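Local coordinates for protein 4-amino-4-deoxy-L-arabinose transferase or related glycosyltransferases of PMT family (PDB 5EZM) that is a zinc-binding membrane glycosyltransferase of the GT-C fold that probably transfers aminoarabinose from a polyprenyl-phosphate carrier to lipid A, at residues A[325-330]-A[357-362]. Residues are numbered along the deposited sequence; the frame is centred on the assembly and turned at random.
Sequences LMAGIW and GILAGV. With DSL (mono-trans, octa-cis decaprenyl-phosphate), chain C.
Ala327 and Gly328 of helix 323-339 meet Leu359 of helix 352-365 in a small, wholly apolar helix-helix contact; no hydrogen bond crosses it, and 138 Å² is buried over both sides. Just before this patch, Met326 contacts a different neighbour, the bound decaprenyl phosphate. Met326 CG lies anti to the backbone N (chi1 178°), and bends at the next two torsions fold the thioether round until Met326 SD lies 3.5 Å from C21 of the prenyl chain. Leu176 of helix 160-178 packs on Met326 and also on Ile358, bridging the two helices beside the contact. Ala327 turns its methyl toward the partner helix, with CB 4.2 Å from Leu359 CD2. At Gly328 the backbone itself forms the surface: its CA is 4.0 Å from Leu359 CD1, so the two branches of the leucine divide between neighbouring residues. These are two of the predicted transmembrane helices of a GT-C glycosyltransferase, and the Ala-Gly surface of one packs on a leucine of the other, away from the zinc site. Leu359 also touches Leu306 of helix 303-310 and a bound MPG lipid. Ile329 faces elsewhere, onto Val220 and Tyr221 of helix 209-224. One turn on from Met326, with its N bonded to Met326 O, Trp330 also lines the prenyl pocket. Its indole brings the six-membered ring up to the chain: C21 lies in the ring plane at its edge, 3.7 Å from CE3, while the methyl branch C23 approaches CZ3 obliquely at 3.5 Å. Trp330 NE1 donates to Pro351 O, which helps to hold the ring's rotation, with Met168 and Leu172 of helix 160-178 packed against it; without the indole, as with an alanine in its place, Pro351 O is likely to lose this partner and a gap to open beside C21 and C23.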
# COMPACT_ATOMS: atom_id res chain seq x y z
N LEU A 325 1.84 14.95 -21.85
CA LEU A 325 0.39 14.91 -21.95
C LEU A 325 -0.16 13.54 -21.57
O LEU A 325 -1.23 13.44 -20.97
CB LEU A 325 -0.04 15.29 -23.37
CG LEU A 325 -1.52 15.17 -23.72
CD1 LEU A 325 -2.37 16.11 -22.88
CD2 LEU A 325 -1.75 15.44 -25.21
N MET A 326 0.57 12.47 -21.91
CA MET A 326 0.13 11.14 -21.54
C MET A 326 0.16 10.94 -20.03
O MET A 326 -0.76 10.34 -19.45
CB MET A 326 0.99 10.08 -22.23
CG MET A 326 0.62 8.65 -21.86
SD MET A 326 -0.97 8.15 -22.54
CE MET A 326 -0.60 8.08 -24.29
N ALA A 327 1.21 11.44 -19.37
CA ALA A 327 1.26 11.35 -17.91
C ALA A 327 0.16 12.18 -17.26
O ALA A 327 -0.46 11.75 -16.29
CB ALA A 327 2.64 11.80 -17.41
N GLY A 328 -0.10 13.38 -17.80
CA GLY A 328 -1.14 14.22 -17.24
C GLY A 328 -2.53 13.61 -17.40
O GLY A 328 -3.34 13.67 -16.48
N ILE A 329 -2.81 13.04 -18.57
CA ILE A 329 -4.09 12.36 -18.76
C ILE A 329 -4.17 11.12 -17.89
O ILE A 329 -5.25 10.74 -17.42
CB ILE A 329 -4.30 12.04 -20.25
CG1 ILE A 329 -4.44 13.33 -21.05
CG2 ILE A 329 -5.52 11.16 -20.45
CD1 ILE A 329 -4.63 13.12 -22.54
N TRP A 330 -3.03 10.46 -17.64
CA TRP A 330 -2.98 9.37 -16.67
C TRP A 330 -3.47 9.84 -15.31
O TRP A 330 -4.48 9.34 -14.78
CB TRP A 330 -1.55 8.83 -16.60
CG TRP A 330 -1.34 7.65 -15.70
CD1 TRP A 330 -1.12 7.68 -14.36
CD2 TRP A 330 -1.30 6.28 -16.09
NE1 TRP A 330 -0.96 6.40 -13.88
CE2 TRP A 330 -1.06 5.52 -14.93
CE3 TRP A 330 -1.45 5.61 -17.31
CZ2 TRP A 330 -0.97 4.13 -14.95
CZ3 TRP A 330 -1.35 4.23 -17.33
CH2 TRP A 330 -1.12 3.51 -16.16
N GLY A 357 5.18 12.29 -10.73
CA GLY A 357 6.63 12.32 -10.65
C GLY A 357 7.26 12.76 -11.95
O GLY A 357 8.04 13.71 -11.99
N ILE A 358 6.89 12.09 -13.05
CA ILE A 358 7.40 12.47 -14.37
C ILE A 358 7.17 13.96 -14.59
O ILE A 358 8.11 14.71 -14.91
CB ILE A 358 6.74 11.63 -15.47
CG1 ILE A 358 7.02 10.15 -15.25
CG2 ILE A 358 7.21 12.08 -16.85
CD1 ILE A 358 6.42 9.26 -16.32
N LEU A 359 5.94 14.42 -14.39
CA LEU A 359 5.64 15.83 -14.57
C LEU A 359 6.53 16.68 -13.67
O LEU A 359 7.17 17.64 -14.14
CB LEU A 359 4.16 16.11 -14.28
CG LEU A 359 3.18 15.50 -15.29
CD1 LEU A 359 1.76 15.97 -15.02
CD2 LEU A 359 3.61 15.83 -16.71
N ALA A 360 6.64 16.31 -12.39
CA ALA A 360 7.53 17.03 -11.49
C ALA A 360 8.93 17.10 -12.08
O ALA A 360 9.54 18.18 -12.15
CB ALA A 360 7.54 16.37 -10.12
N GLY A 361 9.42 15.96 -12.58
CA GLY A 361 10.75 15.92 -13.15
C GLY A 361 10.98 16.97 -14.22
O GLY A 361 12.05 17.56 -14.29
N VAL A 362 9.97 17.23 -15.05
CA VAL A 362 10.18 18.23 -16.08
C VAL A 362 9.98 19.63 -15.51
O VAL A 362 10.71 20.56 -15.85
CB VAL A 362 9.30 17.96 -17.31
CG1 VAL A 362 9.45 16.52 -17.76
CG2 VAL A 362 7.84 18.27 -17.05
C21 DSL C . -1.86 5.11 -21.00
C22 DSL C . -1.29 3.72 -21.23
C23 DSL C . -0.05 3.27 -20.46
C24 DSL C . -1.88 2.89 -22.11
C25 DSL C . -1.31 1.47 -22.35
C26 DSL C . -2.50 0.47 -22.37
C27 DSL C . -2.50 -0.32 -23.72
C28 DSL C . -1.18 -0.51 -24.51
C29 DSL C . -3.65 -0.84 -24.19
C30 DSL C . -4.97 -0.66 -23.39
C31 DSL C . -6.20 -0.69 -24.36
C32 DSL C . -7.25 -1.74 -23.86
C33 DSL C . -7.06 -3.23 -24.16
C34 DSL C . -8.35 -1.32 -23.18